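Local coordinates for G protein coupled receptor (Arabidopsis thaliana, PDB 3T33) that may play a role in abscisic acid signalling and is a zinc-binding member of the LanC-like protein family, at residues Y130-A138 with Y150-I160; M198-F206 with L243-E252. One frame throughout, in Å; residues are numbered along the deposited sequence.

Contact 1: Y130-A138 with Y150-I160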
loop_
_atom_site.group_PDB
_atom_site.type_symbol
_atom_site.label_atom_id
_atom_site.label_comp_id
_atom_site.label_asym_id
_atom_site.label_seq_id
_atom_site.Cartn_x
_atom_site.Cartn_y
_atom_site.Cartn_z
ATOM N N TYR A 130 3.499 -16.572 -3.572
ATOM C CA TYR A 130 4.012 -16.962 -4.841
ATOM C C TYR A 130 3.249 -16.312 -5.992
ATOM O O TYR A 130 3.793 -16.177 -7.110
ATOM C CB TYR A 130 3.813 -18.518 -4.926
ATOM C CG TYR A 130 4.376 -19.123 -6.166
ATOM C CD1 TYR A 130 5.688 -18.862 -6.510
ATOM C CD2 TYR A 130 3.606 -19.946 -7.007
ATOM C CE1 TYR A 130 6.293 -19.413 -7.672
ATOM C CE2 TYR A 130 4.189 -20.536 -8.189
ATOM C CZ TYR A 130 5.576 -20.259 -8.505
ATOM O OH TYR A 130 6.261 -20.749 -9.639
ATOM N N ALA A 131 1.969 -16.001 -5.756
ATOM C CA ALA A 131 1.163 -15.236 -6.740
ATOM C C ALA A 131 1.821 -13.874 -6.997
ATOM O O ALA A 131 1.835 -13.392 -8.106
ATOM C CB ALA A 131 -0.333 -15.053 -6.241
ATOM N N GLY A 132 2.383 -13.270 -5.959
ATOM C CA GLY A 132 3.180 -12.022 -6.114
ATOM C C GLY A 132 4.306 -12.189 -7.114
ATOM O O GLY A 132 4.466 -11.378 -8.040
ATOM N N VAL A 133 5.094 -13.246 -6.938
ATOM C CA VAL A 133 6.248 -13.586 -7.832
ATOM C C VAL A 133 5.808 -13.797 -9.270
ATOM O O VAL A 133 6.387 -13.242 -10.225
ATOM C CB VAL A 133 6.946 -14.877 -7.357
ATOM C CG1 VAL A 133 8.068 -15.303 -8.334
ATOM C CG2 VAL A 133 7.444 -14.703 -5.928
ATOM N N CYS A 134 4.767 -14.599 -9.448
ATOM C CA CYS A 134 4.282 -14.860 -10.771
ATOM C C CYS A 134 3.642 -13.671 -11.421
ATOM O O CYS A 134 3.707 -13.530 -12.638
ATOM C CB CYS A 134 3.270 -16.007 -10.709
ATOM S SG CYS A 134 4.054 -17.641 -10.237
ATOM N N ALA A 135 2.927 -12.845 -10.669
ATOM C CA ALA A 135 2.184 -11.782 -11.339
ATOM C C ALA A 135 3.159 -10.695 -11.763
ATOM O O ALA A 135 3.039 -10.180 -12.859
ATOM C CB ALA A 135 1.081 -11.216 -10.439
ATOM N N LEU A 136 4.171 -10.396 -10.947
ATOM C CA LEU A 136 5.171 -9.415 -11.352
ATOM C C LEU A 136 5.971 -9.972 -12.510
ATOM O O LEU A 136 6.261 -9.311 -13.480
ATOM C CB LEU A 136 6.129 -9.107 -10.210
ATOM C CG LEU A 136 6.764 -7.725 -10.048
ATOM C CD1 LEU A 136 8.073 -7.666 -9.232
ATOM C CD2 LEU A 136 6.782 -6.816 -11.273
ATOM N N GLY A 137 6.339 -11.223 -12.420
ATOM C CA GLY A 137 7.102 -11.845 -13.507
ATOM C C GLY A 137 6.389 -11.622 -14.807
ATOM O O GLY A 137 7.009 -11.171 -15.771
ATOM N N ALA A 138 5.087 -11.959 -14.838
ATOM C CA ALA A 138 4.311 -11.915 -16.065
ATOM C C ALA A 138 4.128 -10.473 -16.583
ATOM O O ALA A 138 4.119 -10.235 -17.759
ATOM C CB ALA A 138 2.903 -12.578 -15.846
ATOM N N TYR A 150 6.555 -14.599 -20.543
ATOM C CA TYR A 150 5.258 -14.241 -20.049
ATOM C C TYR A 150 4.397 -15.496 -19.808
ATOM O O TYR A 150 3.778 -15.621 -18.713
ATOM C CB TYR A 150 4.559 -13.316 -21.014
ATOM C CG TYR A 150 3.066 -13.248 -20.806
ATOM C CD1 TYR A 150 2.547 -12.637 -19.669
ATOM C CD2 TYR A 150 2.167 -13.719 -21.776
ATOM C CE1 TYR A 150 1.218 -12.526 -19.481
ATOM C CE2 TYR A 150 0.792 -13.613 -21.578
ATOM C CZ TYR A 150 0.329 -13.030 -20.425
ATOM O OH TYR A 150 -1.026 -12.890 -20.138
ATOM N N ASP A 151 4.371 -16.404 -20.819
ATOM C CA ASP A 151 3.548 -17.622 -20.767
ATOM C C ASP A 151 4.004 -18.448 -19.627
ATOM O O ASP A 151 3.196 -19.041 -18.877
ATOM C CB ASP A 151 3.722 -18.443 -22.010
ATOM C CG ASP A 151 3.158 -17.749 -23.247
ATOM O OD1 ASP A 151 2.170 -16.975 -23.133
ATOM O OD2 ASP A 151 3.704 -18.018 -24.332
ATOM N N ARG A 152 5.309 -18.465 -19.454
ATOM C CA ARG A 152 5.865 -19.308 -18.444
ATOM C C ARG A 152 5.447 -18.840 -17.034
ATOM O O ARG A 152 5.106 -19.676 -16.184
ATOM C CB ARG A 152 7.379 -19.436 -18.652
ATOM C CG ARG A 152 8.232 -19.588 -17.371
ATOM C CD ARG A 152 9.759 -19.580 -17.716
ATOM N NE ARG A 152 10.543 -18.973 -16.632
ATOM C CZ ARG A 152 11.782 -18.492 -16.750
ATOM N NH1 ARG A 152 12.420 -18.525 -17.919
ATOM N NH2 ARG A 152 12.368 -17.956 -15.678
ATOM N N TYR A 153 5.467 -17.533 -16.768
ATOM C CA TYR A 153 4.985 -17.070 -15.442
ATOM C C TYR A 153 3.454 -17.180 -15.326
ATOM O O TYR A 153 2.923 -17.425 -14.259
ATOM C CB TYR A 153 5.379 -15.631 -15.131
ATOM C CG TYR A 153 6.812 -15.448 -14.707
ATOM C CD1 TYR A 153 7.266 -15.907 -13.466
ATOM C CD2 TYR A 153 7.726 -14.791 -15.569
ATOM C CE1 TYR A 153 8.603 -15.756 -13.087
ATOM C CE2 TYR A 153 9.048 -14.611 -15.196
ATOM C CZ TYR A 153 9.480 -15.073 -13.955
ATOM O OH TYR A 153 10.801 -14.910 -13.637
ATOM N N LEU A 154 2.778 -16.947 -16.433
ATOM C CA LEU A 154 1.346 -17.138 -16.508
ATOM C C LEU A 154 0.894 -18.590 -16.196
ATOM O O LEU A 154 -0.102 -18.779 -15.456
ATOM C CB LEU A 154 0.863 -16.706 -17.865
ATOM C CG LEU A 154 -0.644 -16.777 -18.036
ATOM C CD1 LEU A 154 -1.281 -15.942 -16.972
ATOM C CD2 LEU A 154 -1.046 -16.371 -19.404
ATOM N N ALA A 155 1.632 -19.583 -16.720
ATOM C CA ALA A 155 1.416 -21.023 -16.405
ATOM C C ALA A 155 1.684 -21.309 -14.914
ATOM O O ALA A 155 0.944 -22.065 -14.271
ATOM C CB ALA A 155 2.310 -21.947 -17.325
ATOM N N ARG A 156 2.725 -20.698 -14.348
ATOM C CA ARG A 156 2.982 -20.905 -12.950
ATOM C C ARG A 156 1.889 -20.247 -12.133
ATOM O O ARG A 156 1.450 -20.784 -11.094
ATOM C CB ARG A 156 4.339 -20.355 -12.546
ATOM C CG ARG A 156 5.514 -21.175 -13.075
ATOM C CD ARG A 156 6.764 -20.265 -13.144
ATOM N NE ARG A 156 7.927 -20.902 -13.772
ATOM C CZ ARG A 156 8.984 -20.234 -14.245
ATOM N NH1 ARG A 156 9.032 -18.898 -14.168
ATOM N NH2 ARG A 156 9.999 -20.890 -14.803
ATOM N N PHE A 157 1.396 -19.108 -12.597
ATOM C CA PHE A 157 0.412 -18.434 -11.785
ATOM C C PHE A 157 -0.881 -19.318 -11.812
ATOM O O PHE A 157 -1.500 -19.558 -10.808
ATOM C CB PHE A 157 0.094 -17.046 -12.334
ATOM C CG PHE A 157 -0.769 -16.231 -11.394
ATOM C CD1 PHE A 157 -1.961 -16.729 -10.901
ATOM C CD2 PHE A 157 -0.387 -14.976 -10.980
ATOM C CE1 PHE A 157 -2.730 -15.988 -10.016
ATOM C CE2 PHE A 157 -1.174 -14.247 -10.129
ATOM C CZ PHE A 157 -2.320 -14.753 -9.629
ATOM N N ARG A 158 -1.263 -19.765 -12.992
ATOM C CA ARG A 158 -2.434 -20.600 -13.203
ATOM C C ARG A 158 -2.392 -21.987 -12.526
ATOM O O ARG A 158 -3.469 -22.624 -12.378
ATOM C CB ARG A 158 -2.619 -20.778 -14.691
ATOM C CG ARG A 158 -3.178 -19.529 -15.396
ATOM C CD ARG A 158 -3.364 -19.863 -16.821
ATOM N NE ARG A 158 -3.975 -18.783 -17.547
ATOM C CZ ARG A 158 -3.969 -18.691 -18.874
ATOM N NH1 ARG A 158 -3.345 -19.602 -19.634
ATOM N NH2 ARG A 158 -4.594 -17.692 -19.447
ATOM N N GLY A 159 -1.191 -22.434 -12.120
ATOM C CA GLY A 159 -1.029 -23.684 -11.341
ATOM C C GLY A 159 -1.315 -23.529 -9.851
ATOM O O GLY A 159 -1.430 -24.533 -9.093
ATOM N N ILE A 160 -1.444 -22.290 -9.391
ATOM C CA ILE A 160 -1.724 -22.086 -7.971
ATOM C C ILE A 160 -3.090 -22.630 -7.579
ATOM O O ILE A 160 -4.080 -22.399 -8.269
ATOM C CB ILE A 160 -1.549 -20.568 -7.555
ATOM C CG1 ILE A 160 -0.057 -20.162 -7.595
ATOM C CG2 ILE A 160 -2.072 -20.294 -6.168
ATOM C CD1 ILE A 160 0.191 -18.647 -7.744
#
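Tyr150 begins the packing of 150-160 on 130-138, where two successive helices form an antiparallel helical hairpin of the LanC-like alpha/alpha toroid. Their axes come within 8.2 Å of each other and their directions differ by 155°. Small residues at the interface go with this close approach. The ring of Tyr150 turns an edge to the backbone of Ala138, with CD1 3.4 Å from Ala138 O. One turn on, Tyr153 is a knob set among Val133, Cys134, Gly137 and Ala138. Gly137 lies under its ring: Gly137 CA is 3.7 Å from the Tyr153 ring centroid, a CH-pi contact. The opposite face carries NH1 of Arg156, offset toward the rim. The aliphatic part of Arg156 runs across the end of Tyr130 and past Cys134, with Arg156 CB 3.6 Å from Cys134 SG. Both polar ends reach Asp115 of helix 101-118: Arg156 by a salt bridge, Tyr130 OH by a hydrogen bond. Phe157 has CG anti to its backbone N (chi1 -171°), which brings the ring in against Ala131 and Ala135. Ala135 CB meets its edge in plane, 3.8 Å from Phe157 CE2. Ala180 of helix 174-188 also touches the Phe157 side chain. Beyond the helix, Ile160 points back at 130-138. Its CD1 touches both Ala131 CA and the Tyr130 ring, while Ile160 CG1 meets the edge of that ring 3.7 Å from Tyr130 CD2.

Contact 2: M198-F206 with L243-E252; sequences MRSVVEEIF and LMHTELEPDE
Glu252 OE1 accepts two hydrogen bonds, from Arg199 NH1 across the contact and from the backbone N of Glu249. Arg199 NH1 lies 2.9 Å from Glu252 OE1 in a nearly straight bond (168°). The second is straighter (177°) but comes from above the carboxylate plane. The other oxygen, OE2, takes Arg199 NH2 at 2.7 Å on its syn lone pair, in a more bent bond. The arginine thus grips the carboxylate end-on with two nitrogens. Its chain bends at chi2, and NE turns to Glu203 OE2 on its own helix, 3.0 Å away. This salt-bridge network joins helix 195-212 to the start of helix 250-265 in the alpha/alpha toroid. Glu249 is the N-cap of helix 250-265, and its N-H bond is the kind that makes one half of a capping box. Glu252 lies over one face of Phe206: Glu252 CG is 3.5 Å from the Phe206 ring centroid, a CH-pi contact, and the carboxylate stacks nearly parallel to the ring. Leu248 CD2 meets the ring edge 3.9 Å from Phe206 CE2. Leu243 CD1 touches Phe206 CZ and Ile205 CG2. Val202 and Thr246 meet tip to tip, and Thr246 OG1 is hydrogen-bonded to Leu243 O.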
loop_
_atom_site.group_PDB
_atom_site.type_symbol
_atom_site.label_atom_id
_atom_site.label_comp_id
_atom_site.label_asym_id
_atom_site.label_seq_id
_atom_site.Cartn_x
_atom_site.Cartn_y
_atom_site.Cartn_z
ATOM N N MET A 198 -11.799 -16.313 -10.482
ATOM C CA MET A 198 -11.811 -15.137 -9.588
ATOM C C MET A 198 -13.192 -14.999 -8.953
ATOM O O MET A 198 -13.321 -14.762 -7.750
ATOM C CB MET A 198 -11.396 -13.844 -10.340
ATOM C CG MET A 198 -9.997 -13.880 -10.963
ATOM S SD MET A 198 -9.798 -12.474 -12.104
ATOM C CE MET A 198 -9.809 -11.136 -10.933
ATOM N N ARG A 199 -14.232 -15.138 -9.756
ATOM C CA ARG A 199 -15.607 -15.134 -9.211
ATOM C C ARG A 199 -15.816 -16.214 -8.126
ATOM O O ARG A 199 -16.401 -15.955 -7.058
ATOM C CB ARG A 199 -16.600 -15.273 -10.346
ATOM C CG ARG A 199 -18.074 -15.227 -9.901
ATOM C CD ARG A 199 -18.427 -13.945 -9.123
ATOM N NE ARG A 199 -19.722 -14.099 -8.492
ATOM C CZ ARG A 199 -20.343 -13.206 -7.744
ATOM N NH1 ARG A 199 -19.808 -11.999 -7.506
ATOM N NH2 ARG A 199 -21.533 -13.536 -7.237
ATOM N N SER A 200 -15.222 -17.391 -8.323
ATOM C CA SER A 200 -15.396 -18.445 -7.332
ATOM C C SER A 200 -14.767 -18.064 -6.022
ATOM O O SER A 200 -15.280 -18.386 -4.964
ATOM C CB SER A 200 -14.793 -19.767 -7.828
ATOM O OG SER A 200 -14.097 -20.316 -6.715
ATOM N N VAL A 201 -13.632 -17.368 -6.073
ATOM C CA VAL A 201 -12.968 -16.945 -4.813
ATOM C C VAL A 201 -13.816 -15.894 -4.108
ATOM O O VAL A 201 -13.945 -15.893 -2.883
ATOM C CB VAL A 201 -11.477 -16.471 -5.066
ATOM C CG1 VAL A 201 -10.773 -16.047 -3.814
ATOM C CG2 VAL A 201 -10.721 -17.560 -5.737
ATOM N N VAL A 202 -14.437 -15.029 -4.905
ATOM C CA VAL A 202 -15.352 -14.012 -4.393
ATOM C C VAL A 202 -16.546 -14.690 -3.642
ATOM O O VAL A 202 -16.886 -14.308 -2.508
ATOM C CB VAL A 202 -15.883 -13.068 -5.553
ATOM C CG1 VAL A 202 -17.088 -12.215 -5.058
ATOM C CG2 VAL A 202 -14.741 -12.153 -6.090
ATOM N N GLU A 203 -17.176 -15.681 -4.279
ATOM C CA GLU A 203 -18.331 -16.337 -3.656
ATOM C C GLU A 203 -17.947 -17.046 -2.359
ATOM O O GLU A 203 -18.632 -16.895 -1.346
ATOM C CB GLU A 203 -19.031 -17.247 -4.645
ATOM C CG GLU A 203 -19.695 -16.472 -5.770
ATOM C CD GLU A 203 -20.118 -17.375 -6.873
ATOM O OE1 GLU A 203 -19.865 -18.584 -6.708
ATOM O OE2 GLU A 203 -20.694 -16.893 -7.899
ATOM N N GLU A 204 -16.770 -17.647 -2.319
ATOM C CA GLU A 204 -16.296 -18.227 -1.060
ATOM C C GLU A 204 -16.062 -17.170 -0.043
ATOM O O GLU A 204 -16.229 -17.403 1.158
ATOM C CB GLU A 204 -15.050 -19.072 -1.247
ATOM C CG GLU A 204 -14.356 -19.563 0.039
ATOM C CD GLU A 204 -15.206 -20.544 0.978
ATOM O OE1 GLU A 204 -16.212 -21.139 0.526
ATOM O OE2 GLU A 204 -14.821 -20.723 2.174
ATOM N N ILE A 205 -15.614 -15.996 -0.492
ATOM C CA ILE A 205 -15.440 -14.911 0.456
ATOM C C ILE A 205 -16.806 -14.468 1.031
ATOM O O ILE A 205 -16.902 -14.228 2.223
ATOM C CB ILE A 205 -14.515 -13.730 -0.104
ATOM C CG1 ILE A 205 -13.023 -14.180 -0.168
ATOM C CG2 ILE A 205 -14.596 -12.505 0.809
ATOM C CD1 ILE A 205 -12.102 -13.382 -1.064
ATOM N N PHE A 206 -17.833 -14.297 0.192
ATOM C CA PHE A 206 -19.149 -13.842 0.720
ATOM C C PHE A 206 -19.795 -14.945 1.565
ATOM O O PHE A 206 -20.258 -14.685 2.674
ATOM C CB PHE A 206 -20.088 -13.397 -0.381
ATOM C CG PHE A 206 -19.828 -12.007 -0.832
ATOM C CD1 PHE A 206 -20.213 -10.932 -0.043
ATOM C CD2 PHE A 206 -19.162 -11.765 -2.025
ATOM C CE1 PHE A 206 -19.948 -9.635 -0.435
ATOM C CE2 PHE A 206 -18.896 -10.470 -2.428
ATOM C CZ PHE A 206 -19.296 -9.392 -1.617
ATOM N N LEU A 243 -12.790 -6.682 -2.637
ATOM C CA LEU A 243 -14.073 -6.991 -3.203
ATOM C C LEU A 243 -14.547 -5.844 -4.054
ATOM O O LEU A 243 -15.111 -6.072 -5.111
ATOM C CB LEU A 243 -15.084 -7.350 -2.108
ATOM C CG LEU A 243 -14.821 -8.700 -1.406
ATOM C CD1 LEU A 243 -15.826 -8.802 -0.300
ATOM C CD2 LEU A 243 -14.907 -9.942 -2.383
ATOM N N MET A 244 -14.255 -4.602 -3.657
ATOM C CA MET A 244 -14.729 -3.462 -4.467
ATOM C C MET A 244 -14.093 -3.402 -5.815
ATOM O O MET A 244 -14.564 -2.681 -6.685
ATOM C CB MET A 244 -14.582 -2.132 -3.744
ATOM C CG MET A 244 -15.442 -2.137 -2.477
ATOM S SD MET A 244 -15.394 -0.573 -1.613
ATOM C CE MET A 244 -14.001 -0.839 -0.494
ATOM N N HIS A 245 -13.024 -4.166 -5.999
ATOM C CA HIS A 245 -12.319 -4.135 -7.259
ATOM C C HIS A 245 -12.845 -5.127 -8.273
ATOM O O HIS A 245 -12.276 -5.188 -9.376
ATOM C CB HIS A 245 -10.835 -4.282 -7.056
ATOM C CG HIS A 245 -10.185 -3.058 -6.506
ATOM N ND1 HIS A 245 -9.816 -1.983 -7.298
ATOM C CD2 HIS A 245 -9.872 -2.712 -5.244
ATOM C CE1 HIS A 245 -9.298 -1.034 -6.544
ATOM N NE2 HIS A 245 -9.322 -1.447 -5.292
ATOM N N THR A 246 -13.940 -5.841 -7.939
ATOM C CA THR A 246 -14.546 -6.893 -8.806
ATOM C C THR A 246 -16.014 -6.570 -9.066
ATOM O O THR A 246 -16.573 -5.633 -8.483
ATOM C CB THR A 246 -14.577 -8.343 -8.150
ATOM O OG1 THR A 246 -15.337 -8.320 -6.921
ATOM C CG2 THR A 246 -13.261 -8.817 -7.791
ATOM N N GLU A 247 -16.668 -7.382 -9.893
ATOM C CA GLU A 247 -18.041 -7.099 -10.265
ATOM C C GLU A 247 -18.940 -7.695 -9.211
ATOM O O GLU A 247 -19.175 -8.879 -9.225
ATOM C CB GLU A 247 -18.358 -7.714 -11.639
ATOM C CG GLU A 247 -17.391 -7.291 -12.742
ATOM C CD GLU A 247 -17.191 -5.768 -12.728
ATOM O OE1 GLU A 247 -16.058 -5.289 -12.400
ATOM O OE2 GLU A 247 -18.199 -5.051 -13.001
ATOM N N LEU A 248 -19.433 -6.901 -8.278
ATOM C CA LEU A 248 -20.379 -7.451 -7.313
ATOM C C LEU A 248 -21.802 -7.459 -7.856
ATOM O O LEU A 248 -22.135 -6.703 -8.778
ATOM C CB LEU A 248 -20.310 -6.697 -5.974
ATOM C CG LEU A 248 -18.914 -6.444 -5.404
ATOM C CD1 LEU A 248 -18.970 -5.543 -4.151
ATOM C CD2 LEU A 248 -18.262 -7.752 -5.081
ATOM N N GLU A 249 -22.622 -8.346 -7.284
ATOM C CA GLU A 249 -24.082 -8.350 -7.388
ATOM C C GLU A 249 -24.668 -7.332 -6.378
ATOM O O GLU A 249 -23.989 -7.010 -5.388
ATOM C CB GLU A 249 -24.590 -9.765 -7.023
ATOM C CG GLU A 249 -24.186 -10.837 -8.016
ATOM C CD GLU A 249 -25.041 -10.805 -9.273
ATOM O OE1 GLU A 249 -26.170 -11.369 -9.232
ATOM O OE2 GLU A 249 -24.605 -10.233 -10.304
ATOM N N PRO A 250 -25.946 -6.863 -6.578
ATOM C CA PRO A 250 -26.559 -5.906 -5.633
ATOM C C PRO A 250 -26.451 -6.275 -4.128
ATOM O O PRO A 250 -25.959 -5.462 -3.314
ATOM C CB PRO A 250 -28.008 -5.836 -6.120
ATOM C CG PRO A 250 -27.889 -6.010 -7.619
ATOM C CD PRO A 250 -26.838 -7.102 -7.743
ATOM N N ASP A 251 -26.838 -7.490 -3.750
ATOM C CA ASP A 251 -26.768 -7.905 -2.326
ATOM C C ASP A 251 -25.337 -7.990 -1.788
ATOM O O ASP A 251 -25.112 -7.759 -0.609
ATOM C CB ASP A 251 -27.439 -9.263 -2.136
ATOM C CG ASP A 251 -26.934 -10.271 -3.131
ATOM O OD1 ASP A 251 -27.408 -10.170 -4.286
ATOM O OD2 ASP A 251 -26.033 -11.104 -2.788
ATOM N N GLU A 252 -24.377 -8.330 -2.648
ATOM C CA GLU A 252 -22.956 -8.251 -2.282
ATOM C C GLU A 252 -22.522 -6.793 -2.019
ATOM O O GLU A 252 -21.808 -6.510 -1.053
ATOM C CB GLU A 252 -22.105 -8.918 -3.371
ATOM C CG GLU A 252 -22.273 -10.460 -3.411
ATOM C CD GLU A 252 -21.843 -11.101 -4.712
ATOM O OE1 GLU A 252 -21.329 -10.404 -5.615
ATOM O OE2 GLU A 252 -22.021 -12.334 -4.842
#

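In the fold
Contact 1 closes before contact 2 opens along the chain. Their centres are 23 Å apart, and their nearest atoms are about 8 Å apart without touching. Each centre lies 21 Å from the centre of the chain, away from the zinc held by Cys288, Cys333 and His334. Contact 1 joins consecutive helices 130-144 and 147-158. Contact 2 joins helix 195-212 to the end of 236-244 and the start of 250-265. They share no helix, but helix 174-188 neighbours both, Ala180 touching Ala131 and Phe157 of contact 1 and Cys181 touching Met198 in 198-206. Both belong to one LanC-like fold: contact 1 closes a hairpin, contact 2 ties a helix to a turn and the next helix.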